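Local coordinates for protein mannitol dehydrogenase (Pseudomonas fluorescens, PDB 1LJ8) that binds NAD and, as a long-chain dehydrogenase, probably catalyses the NAD-dependent interconversion of mannitol and fructose, at residues 27-38 against 123-131; 73-84 against 96-107. One frame throughout, in Å; residues are numbered along the deposited sequence.

Contact 1: residues 27-38 against 123-131; sequences QGIAHIGVGGFH and EIRIVSLTI. With NAD (nicotinamide-adenine-dinucleotide), chain B.
Here the opening strand of the Rossmann fold, 27-32, runs parallel to strand 126-129, Ile29 beside Ile126 through to Ile32 beside Leu129, and both strands end at the NAD. The backbone ladder closes with Thr130 N to Ile32 O (2.9 Å, 170°). On one face of this pair, His31 has CG anti to its backbone N (chi1 -174°), which swings the imidazole across to the second strand. There both ring nitrogens bind hydroxyls lying at the ring edge: His31 ND1 to Ser128 OG at 2.7 Å, His31 NE2 to Thr130 OG1 at 2.9 Å. The ring's rotation is thereby fixed. On the other face Ile32 CD1 touches both Val127 CG1 (3.8 Å) and Leu129 CD2. Gly33 starts the glycine-rich turn; a CB there would run into Thr130 O. A water of the kind usual in Rossmann folds accepts from Gly35 N and His38 N, donates to NAD O2N (2.8 Å), and also bonds Thr130 OG1. Phe37 N donates directly to NAD O2N at 2.9 Å, Gly36 N to NAD O2A, and the Phe37 ring lies with one face on the nicotinamide while Thr130 CG2 meets its edge. Strand 59-64 flanks 27-32 on the far side from 126-129, which has 185-188 as its other neighbour, and helix 42-50 packs on His31 and Thr130 through Gln42.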
loop_
_atom_site.group_PDB
_atom_site.type_symbol
_atom_site.label_atom_id
_atom_site.label_comp_id
_atom_site.label_asym_id
_atom_site.label_seq_id
_atom_site.Cartn_x
_atom_site.Cartn_y
_atom_site.Cartn_z
ATOM N N GLN A 27 0.832 4.963 -24.686
ATOM C CA GLN A 27 0.592 5.293 -23.272
ATOM C C GLN A 27 -0.616 6.137 -22.974
ATOM O O GLN A 27 -0.932 7.078 -23.707
ATOM C CB GLN A 27 1.822 5.996 -22.697
ATOM C CG GLN A 27 3.065 5.088 -22.664
ATOM C CD GLN A 27 4.330 5.857 -22.426
ATOM O OE1 GLN A 27 4.309 7.089 -22.329
ATOM N NE2 GLN A 27 5.439 5.154 -22.343
ATOM N N GLY A 28 -1.288 5.789 -21.872
ATOM C CA GLY A 28 -2.437 6.560 -21.435
ATOM C C GLY A 28 -2.442 6.774 -19.934
ATOM O O GLY A 28 -3.230 7.588 -19.413
ATOM N N ILE A 29 -1.600 6.019 -19.226
ATOM C CA ILE A 29 -1.514 6.151 -17.770
ATOM C C ILE A 29 -0.081 6.440 -17.357
ATOM O O ILE A 29 0.844 5.813 -17.902
ATOM C CB ILE A 29 -1.933 4.809 -17.099
ATOM C CG1 ILE A 29 -3.395 4.487 -17.462
ATOM C CG2 ILE A 29 -1.678 4.836 -15.567
ATOM C CD1 ILE A 29 -3.761 2.987 -17.153
ATOM N N ALA A 30 0.102 7.398 -16.437
ATOM C CA ALA A 30 1.420 7.641 -15.846
ATOM C C ALA A 30 1.255 7.167 -14.386
ATOM O O ALA A 30 0.403 7.694 -13.629
ATOM C CB ALA A 30 1.812 9.119 -15.876
ATOM N N HIS A 31 2.065 6.180 -13.998
ATOM C CA HIS A 31 1.961 5.653 -12.640
ATOM C C HIS A 31 3.097 6.047 -11.733
ATOM O O HIS A 31 4.251 5.694 -11.995
ATOM C CB HIS A 31 1.924 4.128 -12.619
ATOM C CG HIS A 31 1.671 3.599 -11.245
ATOM N ND1 HIS A 31 0.420 3.656 -10.665
ATOM C CD2 HIS A 31 2.526 3.178 -10.274
ATOM C CE1 HIS A 31 0.514 3.285 -9.394
ATOM N NE2 HIS A 31 1.782 2.997 -9.131
ATOM N N ILE A 32 2.772 6.751 -10.652
ATOM C CA ILE A 32 3.817 7.164 -9.724
ATOM C C ILE A 32 3.983 6.131 -8.604
ATOM O O ILE A 32 3.042 5.849 -7.826
ATOM C CB ILE A 32 3.513 8.539 -9.115
ATOM C CG1 ILE A 32 3.290 9.555 -10.256
ATOM C CG2 ILE A 32 4.715 8.980 -8.200
ATOM C CD1 ILE A 32 2.932 10.985 -9.735
ATOM N N GLY A 33 5.205 5.596 -8.508
ATOM C CA GLY A 33 5.506 4.590 -7.488
ATOM C C GLY A 33 5.452 3.184 -8.082
ATOM O O GLY A 33 4.611 2.373 -7.693
ATOM N N VAL A 34 6.368 2.844 -8.969
ATOM C CA VAL A 34 6.301 1.509 -9.574
ATOM C C VAL A 34 6.986 0.506 -8.648
ATOM O O VAL A 34 8.214 0.365 -8.688
ATOM C CB VAL A 34 6.984 1.483 -10.967
ATOM C CG1 VAL A 34 6.900 0.020 -11.588
ATOM C CG2 VAL A 34 6.276 2.503 -11.892
ATOM N N GLY A 35 6.194 -0.185 -7.827
ATOM C CA GLY A 35 6.749 -1.184 -6.932
ATOM C C GLY A 35 6.132 -2.525 -7.285
ATOM O O GLY A 35 5.898 -2.824 -8.484
ATOM N N GLY A 36 5.875 -3.330 -6.257
ATOM C CA GLY A 36 5.258 -4.615 -6.517
ATOM C C GLY A 36 3.761 -4.522 -6.747
ATOM O O GLY A 36 3.224 -5.049 -7.723
ATOM N N PHE A 37 3.056 -3.827 -5.862
ATOM C CA PHE A 37 1.595 -3.804 -5.979
ATOM C C PHE A 37 1.064 -3.243 -7.279
ATOM O O PHE A 37 0.145 -3.796 -7.883
ATOM C CB PHE A 37 0.958 -3.037 -4.800
ATOM C CG PHE A 37 -0.536 -3.123 -4.792
ATOM C CD1 PHE A 37 -1.184 -4.369 -4.676
ATOM C CD2 PHE A 37 -1.292 -1.988 -4.967
ATOM C CE1 PHE A 37 -2.604 -4.438 -4.742
ATOM C CE2 PHE A 37 -2.693 -2.026 -5.034
ATOM C CZ PHE A 37 -3.357 -3.257 -4.923
ATOM N N HIS A 38 1.649 -2.150 -7.743
ATOM C CA HIS A 38 1.180 -1.601 -9.011
ATOM C C HIS A 38 1.264 -2.650 -10.109
ATOM O O HIS A 38 0.355 -2.811 -10.924
ATOM C CB HIS A 38 2.063 -0.405 -9.459
ATOM C CG HIS A 38 1.824 -0.017 -10.883
ATOM N ND1 HIS A 38 0.642 0.572 -11.292
ATOM C CD2 HIS A 38 2.569 -0.207 -12.002
ATOM C CE1 HIS A 38 0.672 0.721 -12.609
ATOM N NE2 HIS A 38 1.826 0.254 -13.063
ATOM N N GLU A 123 -1.906 12.427 -24.320
ATOM C CA GLU A 123 -2.188 10.990 -24.335
ATOM C C GLU A 123 -2.329 10.464 -22.914
ATOM O O GLU A 123 -3.030 9.455 -22.703
ATOM C CB GLU A 123 -1.069 10.183 -25.013
ATOM C CG GLU A 123 -0.837 10.517 -26.480
ATOM C CD GLU A 123 -0.284 11.917 -26.675
ATOM O OE1 GLU A 123 0.441 12.416 -25.776
ATOM O OE2 GLU A 123 -0.562 12.506 -27.750
ATOM N N ILE A 124 -1.649 11.119 -21.966
ATOM C CA ILE A 124 -1.720 10.679 -20.558
ATOM C C ILE A 124 -3.015 11.241 -19.994
ATOM O O ILE A 124 -3.179 12.451 -19.813
ATOM C CB ILE A 124 -0.506 11.182 -19.738
ATOM C CG1 ILE A 124 0.766 10.561 -20.330
ATOM C CG2 ILE A 124 -0.687 10.864 -18.229
ATOM C CD1 ILE A 124 0.779 9.017 -20.242
ATOM N N ARG A 125 -3.922 10.323 -19.678
ATOM C CA ARG A 125 -5.275 10.694 -19.214
ATOM C C ARG A 125 -5.581 10.316 -17.776
ATOM O O ARG A 125 -6.597 10.757 -17.225
ATOM C CB ARG A 125 -6.334 10.067 -20.155
ATOM C CG ARG A 125 -6.399 10.726 -21.564
ATOM C CD ARG A 125 -6.855 9.709 -22.631
ATOM N NE ARG A 125 -5.725 8.877 -23.018
ATOM C CZ ARG A 125 -5.775 7.732 -23.705
ATOM N NH1 ARG A 125 -6.933 7.219 -24.098
ATOM N NH2 ARG A 125 -4.637 7.129 -24.040
ATOM N N ILE A 126 -4.701 9.504 -17.190
ATOM C CA ILE A 126 -4.844 9.116 -15.777
ATOM C C ILE A 126 -3.445 9.131 -15.174
ATOM O O ILE A 126 -2.492 8.623 -15.814
ATOM C CB ILE A 126 -5.370 7.649 -15.630
ATOM C CG1 ILE A 126 -6.842 7.559 -16.062
ATOM C CG2 ILE A 126 -5.254 7.200 -14.141
ATOM C CD1 ILE A 126 -7.266 6.091 -16.331
ATOM N N VAL A 127 -3.309 9.747 -13.998
ATOM C CA VAL A 127 -2.049 9.695 -13.213
ATOM C C VAL A 127 -2.474 8.833 -11.991
ATOM O O VAL A 127 -3.314 9.252 -11.181
ATOM C CB VAL A 127 -1.570 11.095 -12.724
ATOM C CG1 VAL A 127 -0.312 10.928 -11.783
ATOM C CG2 VAL A 127 -1.146 11.922 -13.959
ATOM N N SER A 128 -1.925 7.621 -11.900
ATOM C CA SER A 128 -2.244 6.730 -10.808
ATOM C C SER A 128 -1.125 6.722 -9.774
ATOM O O SER A 128 0.041 7.056 -10.067
ATOM C CB SER A 128 -2.528 5.323 -11.329
ATOM O OG SER A 128 -1.475 4.886 -12.169
ATOM N N LEU A 129 -1.484 6.310 -8.556
ATOM C CA LEU A 129 -0.544 6.332 -7.452
ATOM C C LEU A 129 -0.423 5.099 -6.566
ATOM O O LEU A 129 -1.442 4.524 -6.168
ATOM C CB LEU A 129 -0.932 7.484 -6.465
ATOM C CG LEU A 129 -1.303 8.901 -6.997
ATOM C CD1 LEU A 129 -1.894 9.791 -5.855
ATOM C CD2 LEU A 129 -0.024 9.540 -7.614
ATOM N N THR A 130 0.819 4.670 -6.294
ATOM C CA THR A 130 1.029 3.759 -5.146
ATOM C C THR A 130 2.264 4.435 -4.494
ATOM O O THR A 130 3.412 4.034 -4.699
ATOM C CB THR A 130 1.304 2.273 -5.448
ATOM O OG1 THR A 130 2.342 2.137 -6.402
ATOM C CG2 THR A 130 0.010 1.595 -5.987
ATOM N N ILE A 131 1.999 5.514 -3.761
ATOM C CA ILE A 131 3.080 6.309 -3.115
ATOM C C ILE A 131 3.204 6.023 -1.616
ATOM O O ILE A 131 3.916 6.733 -0.893
ATOM C CB ILE A 131 2.839 7.832 -3.293
ATOM C CG1 ILE A 131 1.472 8.259 -2.691
ATOM C CG2 ILE A 131 2.851 8.166 -4.792
ATOM C CD1 ILE A 131 1.272 9.829 -2.681
HETATM P PA NAD B . 7.147 -1.165 -2.816
HETATM O O1A NAD B . 8.030 -0.964 -1.695
HETATM O O2A NAD B . 7.349 -2.240 -3.829
HETATM O O5B NAD B . 7.035 0.174 -3.676
HETATM C C5B NAD B . 6.674 1.428 -3.019
HETATM C C4B NAD B . 6.839 2.417 -4.191
HETATM O O4B NAD B . 6.445 3.755 -3.675
HETATM C C3B NAD B . 8.310 2.673 -4.675
HETATM O O3B NAD B . 8.232 2.905 -6.093
HETATM C C2B NAD B . 8.728 3.914 -3.873
HETATM O O2B NAD B . 9.801 4.630 -4.471
HETATM C C1B NAD B . 7.451 4.729 -3.925
HETATM N N9A NAD B . 7.324 5.741 -2.925
HETATM C C8A NAD B . 7.508 5.702 -1.557
HETATM N N7A NAD B . 7.248 6.853 -0.981
HETATM C C5A NAD B . 6.877 7.679 -2.031
HETATM C C6A NAD B . 6.475 9.020 -2.002
HETATM N N6A NAD B . 6.356 9.776 -0.910
HETATM N N1A NAD B . 6.169 9.629 -3.210
HETATM C C2A NAD B . 6.247 8.932 -4.415
HETATM N N3A NAD B . 6.622 7.595 -4.466
HETATM C C4A NAD B . 6.931 7.019 -3.231
HETATM O O3 NAD B . 5.694 -1.294 -2.191
HETATM P PN NAD B . 4.363 -2.018 -2.729
HETATM O O1N NAD B . 4.308 -3.377 -2.183
HETATM O O2N NAD B . 4.344 -1.865 -4.186
HETATM O O5D NAD B . 3.221 -1.206 -2.006
HETATM C C5D NAD B . 3.048 0.154 -2.384
HETATM C C4D NAD B . 1.726 0.539 -1.882
HETATM O O4D NAD B . 0.626 -0.080 -2.580
HETATM C C3D NAD B . 1.418 0.334 -0.355
HETATM O O3D NAD B . 2.050 1.312 0.463
HETATM C C2D NAD B . -0.097 0.295 -0.307
HETATM O O2D NAD B . -0.645 1.597 -0.150
HETATM C C1D NAD B . -0.477 -0.342 -1.668
HETATM N N1N NAD B . -0.778 -1.785 -1.603
HETATM C C2N NAD B . 0.180 -2.805 -1.456
HETATM C C3N NAD B . -0.269 -4.093 -1.318
HETATM C C7N NAD B . 0.766 -5.217 -1.120
HETATM O O7N NAD B . 0.329 -6.331 -0.794
HETATM N N7N NAD B . 2.058 -4.983 -1.213
HETATM C C4N NAD B . -1.715 -4.403 -1.303
HETATM C C5N NAD B . -2.643 -3.334 -1.491
HETATM C C6N NAD B . -2.192 -1.992 -1.643
HETATM O O HOH W 1 3.530 -0.515 -6.512
#

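Contact 2: residues 73-84 against 96-107; sequences RDDLAGQDYLFT and VRVIGSISDMLL
Tyr81 has CG anti to its carbonyl carbon (chi1 -75°), which lays the ring flat on the backbone of Asp104, whereas Phe83 holds CG between its backbone N and carbonyl carbon (chi1 60°) and so brings its ring over Ile99. Helix 69-77 of the Rossmann domain ends in a Schellman motif, with Asp80 at positive phi, and the chain then enters the beta hairpin of strands 83-87 and 96-107. Asp104 CA stands almost squarely over the Tyr81 ring, 3.6 Å from its centroid, in a CH-pi contact; Leu76 and Ala77 back the opposite face, and Tyr81 CE2 touches Met105 CB at 3.6 Å. Replacing Tyr81 by an alanine would probably leave a gap between Ala77 and Asp104 and take from Met105 CB its aromatic neighbour. Ile99 CB lies over the face of the Phe83 ring in a second CH-pi contact, 3.9 Å from the centroid; beside it Phe83 CZ touches Ile99 CG2 at 3.5 Å, and Ile102 CD1 comes at Phe83 CE2. Ile99 N donates to Phe83 O in a nearly straight bond (2.9 Å, 179°). One residue on, Thr84 CG2 presses tightly on Val96 CG1. A water near Tyr81 O and Ile99 O accepts from Ile102 N. At the other end, Arg73 bends back to grip Asp74 OD1 with NE and NH2 and also pairs with Asp110. Its guanidinium face rests on Leu107 CD1, and a water accepts from Arg73 NH1 (3.0 Å) and donates to Met105 O (2.6 Å).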
loop_
_atom_site.group_PDB
_atom_site.type_symbol
_atom_site.label_atom_id
_atom_site.label_comp_id
_atom_site.label_asym_id
_atom_site.label_seq_id
_atom_site.Cartn_x
_atom_site.Cartn_y
_atom_site.Cartn_z
ATOM N N ARG A 73 13.888 0.897 -12.452
ATOM C CA ARG A 73 13.928 1.343 -13.828
ATOM C C ARG A 73 14.982 0.547 -14.617
ATOM O O ARG A 73 14.708 0.074 -15.716
ATOM C CB ARG A 73 14.247 2.876 -13.840
ATOM C CG ARG A 73 14.039 3.582 -15.195
ATOM C CD ARG A 73 15.215 3.321 -16.199
ATOM N NE ARG A 73 16.539 3.582 -15.605
ATOM C CZ ARG A 73 17.081 4.794 -15.481
ATOM N NH1 ARG A 73 16.425 5.878 -15.913
ATOM N NH2 ARG A 73 18.281 4.941 -14.908
ATOM N N ASP A 74 16.190 0.422 -14.057
ATOM C CA ASP A 74 17.261 -0.290 -14.749
ATOM C C ASP A 74 16.908 -1.762 -14.964
ATOM O O ASP A 74 17.109 -2.286 -16.059
ATOM C CB ASP A 74 18.570 -0.203 -13.963
ATOM C CG ASP A 74 19.172 1.210 -13.954
ATOM O OD1 ASP A 74 18.739 2.059 -14.748
ATOM O OD2 ASP A 74 20.108 1.427 -13.149
ATOM N N ASP A 75 16.328 -2.401 -13.946
ATOM C CA ASP A 75 15.980 -3.820 -14.048
ATOM C C ASP A 75 14.923 -4.010 -15.116
ATOM O O ASP A 75 15.019 -4.956 -15.927
ATOM C CB ASP A 75 15.460 -4.386 -12.712
ATOM C CG ASP A 75 16.589 -4.632 -11.673
ATOM O OD1 ASP A 75 17.783 -4.626 -12.031
ATOM O OD2 ASP A 75 16.251 -4.850 -10.495
ATOM N N LEU A 76 13.900 -3.141 -15.122
ATOM C CA LEU A 76 12.866 -3.281 -16.129
ATOM C C LEU A 76 13.412 -2.921 -17.529
ATOM O O LEU A 76 13.122 -3.614 -18.500
ATOM C CB LEU A 76 11.643 -2.393 -15.819
ATOM C CG LEU A 76 10.810 -2.790 -14.607
ATOM C CD1 LEU A 76 9.708 -1.752 -14.407
ATOM C CD2 LEU A 76 10.226 -4.194 -14.811
ATOM N N ALA A 77 14.186 -1.835 -17.634
ATOM C CA ALA A 77 14.712 -1.431 -18.949
ATOM C C ALA A 77 15.564 -2.539 -19.547
ATOM O O ALA A 77 15.571 -2.719 -20.765
ATOM C CB ALA A 77 15.522 -0.156 -18.841
ATOM N N GLY A 78 16.269 -3.289 -18.700
ATOM C CA GLY A 78 17.091 -4.378 -19.223
ATOM C C GLY A 78 16.257 -5.545 -19.739
ATOM O O GLY A 78 16.778 -6.500 -20.333
ATOM N N GLN A 79 14.943 -5.470 -19.535
ATOM C CA GLN A 79 14.014 -6.511 -19.991
ATOM C C GLN A 79 12.983 -5.917 -20.991
ATOM O O GLN A 79 11.950 -6.539 -21.277
ATOM C CB GLN A 79 13.284 -7.155 -18.780
ATOM C CG GLN A 79 14.311 -7.859 -17.933
ATOM C CD GLN A 79 13.804 -8.565 -16.676
ATOM O OE1 GLN A 79 14.589 -9.241 -16.031
ATOM N NE2 GLN A 79 12.511 -8.403 -16.323
ATOM N N ASP A 80 13.289 -4.736 -21.533
ATOM C CA ASP A 80 12.414 -4.063 -22.504
ATOM C C ASP A 80 11.063 -3.766 -21.829
ATOM O O ASP A 80 10.012 -3.714 -22.467
ATOM C CB ASP A 80 12.217 -4.956 -23.743
ATOM C CG ASP A 80 13.521 -5.265 -24.460
ATOM O OD1 ASP A 80 14.267 -4.292 -24.765
ATOM O OD2 ASP A 80 13.801 -6.477 -24.696
ATOM N N TYR A 81 11.135 -3.553 -20.526
ATOM C CA TYR A 81 9.991 -3.244 -19.667
ATOM C C TYR A 81 9.013 -4.394 -19.447
ATOM O O TYR A 81 7.958 -4.226 -18.825
ATOM C CB TYR A 81 9.289 -1.948 -20.108
ATOM C CG TYR A 81 10.125 -0.749 -19.695
ATOM C CD1 TYR A 81 11.043 -0.179 -20.573
ATOM C CD2 TYR A 81 10.100 -0.276 -18.370
ATOM C CE1 TYR A 81 11.949 0.827 -20.122
ATOM C CE2 TYR A 81 10.982 0.724 -17.935
ATOM C CZ TYR A 81 11.910 1.259 -18.818
ATOM O OH TYR A 81 12.840 2.194 -18.353
ATOM N N LEU A 82 9.423 -5.594 -19.855
ATOM C CA LEU A 82 8.614 -6.794 -19.578
ATOM C C LEU A 82 8.986 -7.319 -18.150
ATOM O O LEU A 82 10.100 -7.118 -17.689
ATOM C CB LEU A 82 8.944 -7.916 -20.592
ATOM C CG LEU A 82 8.644 -7.622 -22.069
ATOM C CD1 LEU A 82 9.181 -8.760 -22.963
ATOM C CD2 LEU A 82 7.155 -7.447 -22.263
ATOM N N PHE A 83 8.051 -7.976 -17.449
ATOM C CA PHE A 83 8.370 -8.561 -16.151
ATOM C C PHE A 83 7.412 -9.722 -15.974
ATOM O O PHE A 83 6.346 -9.740 -16.608
ATOM C CB PHE A 83 8.252 -7.551 -14.988
ATOM C CG PHE A 83 6.881 -6.956 -14.806
ATOM C CD1 PHE A 83 5.952 -7.580 -13.948
ATOM C CD2 PHE A 83 6.507 -5.816 -15.505
ATOM C CE1 PHE A 83 4.651 -7.061 -13.799
ATOM C CE2 PHE A 83 5.208 -5.274 -15.374
ATOM C CZ PHE A 83 4.261 -5.902 -14.513
ATOM N N THR A 84 7.792 -10.658 -15.114
ATOM C CA THR A 84 6.977 -11.840 -14.878
ATOM C C THR A 84 6.082 -11.633 -13.652
ATOM O O THR A 84 6.551 -11.187 -12.583
ATOM C CB THR A 84 7.869 -13.087 -14.566
ATOM O OG1 THR A 84 8.937 -13.189 -15.543
ATOM C CG2 THR A 84 7.050 -14.368 -14.614
ATOM N N VAL A 96 1.942 -18.299 -14.422
ATOM C CA VAL A 96 3.190 -17.546 -14.537
ATOM C C VAL A 96 2.965 -16.853 -15.872
ATOM O O VAL A 96 2.748 -17.501 -16.905
ATOM C CB VAL A 96 4.417 -18.456 -14.643
ATOM C CG1 VAL A 96 5.691 -17.580 -14.682
ATOM C CG2 VAL A 96 4.448 -19.390 -13.484
ATOM N N ARG A 97 3.029 -15.527 -15.856
ATOM C CA ARG A 97 2.683 -14.751 -17.027
ATOM C C ARG A 97 3.603 -13.560 -17.212
ATOM O O ARG A 97 3.924 -12.882 -16.244
ATOM C CB ARG A 97 1.253 -14.230 -16.823
ATOM C CG ARG A 97 0.791 -13.191 -17.837
ATOM C CD ARG A 97 -0.674 -12.746 -17.526
ATOM N NE ARG A 97 -1.622 -13.845 -17.779
ATOM C CZ ARG A 97 -1.980 -14.260 -18.996
ATOM N NH1 ARG A 97 -1.495 -13.689 -20.104
ATOM N NH2 ARG A 97 -2.787 -15.324 -19.117
ATOM N N VAL A 98 4.027 -13.331 -18.452
ATOM C CA VAL A 98 4.826 -12.160 -18.757
ATOM C C VAL A 98 3.851 -10.985 -19.010
ATOM O O VAL A 98 2.921 -11.101 -19.812
ATOM C CB VAL A 98 5.700 -12.396 -20.008
ATOM C CG1 VAL A 98 6.327 -11.059 -20.421
ATOM C CG2 VAL A 98 6.807 -13.425 -19.649
ATOM N N ILE A 99 4.064 -9.856 -18.323
ATOM C CA ILE A 99 3.192 -8.688 -18.414
ATOM C C ILE A 99 3.845 -7.657 -19.326
ATOM O O ILE A 99 5.032 -7.343 -19.136
ATOM C CB ILE A 99 2.988 -8.058 -17.006
ATOM C CG1 ILE A 99 2.319 -9.100 -16.075
ATOM C CG2 ILE A 99 2.143 -6.770 -17.119
ATOM C CD1 ILE A 99 0.822 -9.455 -16.484
ATOM N N GLY A 100 3.076 -7.126 -20.288
ATOM C CA GLY A 100 3.630 -6.143 -21.210
ATOM C C GLY A 100 2.966 -4.781 -21.194
ATOM O O GLY A 100 3.217 -3.959 -22.086
ATOM N N SER A 101 2.158 -4.507 -20.165
ATOM C CA SER A 101 1.437 -3.225 -20.112
ATOM C C SER A 101 2.222 -1.993 -19.660
ATOM O O SER A 101 1.707 -0.884 -19.747
ATOM C CB SER A 101 0.202 -3.415 -19.230
ATOM O OG SER A 101 0.636 -3.888 -17.968
ATOM N N ILE A 102 3.465 -2.181 -19.182
ATOM C CA ILE A 102 4.292 -1.027 -18.803
ATOM C C ILE A 102 5.300 -0.925 -19.964
ATOM O O ILE A 102 6.000 -1.905 -20.286
ATOM C CB ILE A 102 5.034 -1.260 -17.481
ATOM C CG1 ILE A 102 4.015 -1.334 -16.336
ATOM C CG2 ILE A 102 6.068 -0.090 -17.213
ATOM C CD1 ILE A 102 4.652 -1.637 -14.952
ATOM N N SER A 103 5.348 0.258 -20.583
ATOM C CA SER A 103 6.240 0.483 -21.733
ATOM C C SER A 103 7.450 1.376 -21.469
ATOM O O SER A 103 8.352 1.449 -22.315
ATOM C CB SER A 103 5.426 1.033 -22.914
ATOM O OG SER A 103 4.706 2.200 -22.572
ATOM N N ASP A 104 7.509 2.037 -20.316
ATOM C CA ASP A 104 8.679 2.884 -20.014
ATOM C C ASP A 104 8.576 3.245 -18.544
ATOM O O ASP A 104 7.568 2.953 -17.907
ATOM C CB ASP A 104 8.609 4.183 -20.831
ATOM C CG ASP A 104 9.970 4.894 -20.967
ATOM O OD1 ASP A 104 9.996 5.948 -21.649
ATOM O OD2 ASP A 104 11.003 4.408 -20.421
HETATM N N MSE A 105 9.606 3.917 -18.017
HETATM C CA MSE A 105 9.592 4.400 -16.636
HETATM C C MSE A 105 10.590 5.568 -16.606
HETATM O O MSE A 105 11.746 5.386 -17.002
HETATM C CB MSE A 105 10.036 3.312 -15.676
HETATM C CG MSE A 105 10.047 3.802 -14.231
HETATM SE SE MSE A 105 10.318 2.365 -13.028
HETATM C CE MSE A 105 10.605 3.435 -11.370
ATOM N N LEU A 106 10.113 6.745 -16.196
ATOM C CA LEU A 106 10.946 7.958 -16.111
ATOM C C LEU A 106 11.292 8.213 -14.652
ATOM O O LEU A 106 10.483 7.912 -13.747
ATOM C CB LEU A 106 10.196 9.177 -16.693
ATOM C CG LEU A 106 9.714 9.045 -18.160
ATOM C CD1 LEU A 106 9.160 10.426 -18.620
ATOM C CD2 LEU A 106 10.829 8.546 -19.086
ATOM N N LEU A 107 12.491 8.769 -14.419
ATOM C CA LEU A 107 12.937 9.091 -13.075
ATOM C C LEU A 107 13.078 10.592 -12.940
ATOM O O LEU A 107 13.616 11.257 -13.850
ATOM C CB LEU A 107 14.318 8.484 -12.805
ATOM C CG LEU A 107 14.377 6.967 -12.944
ATOM C CD1 LEU A 107 15.831 6.488 -12.587
ATOM C CD2 LEU A 107 13.344 6.305 -11.981
HETATM O O HOH W 2 14.098 6.343 -17.667
HETATM O O HOH W 3 5.146 -4.470 -18.787
#

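Overall arrangement
Both contacts are buried and belong to the same mixed sheet, with strand 59-64 lying between strands 27-32 and 96-107. Contact 1 is the deeper: its centre lies about 14 Å from the chain's centre, that of contact 2 about 20 Å, and contact 2 is nested within the loop that contact 1 closes. Contact 1 is a parallel ladder whose loop amides and a shared water meet the cofactor, while its polar side chains bond mostly to one another; contact 2 is antiparallel and carried mainly by rings and apolar side chains, with Arg73 partly exposed at its end. They meet where Gln27 NE2 probably bonds Ser103 OG, His38 packs on Ile102, and Val34 lies against the selenium of Met105, a selenomethionine.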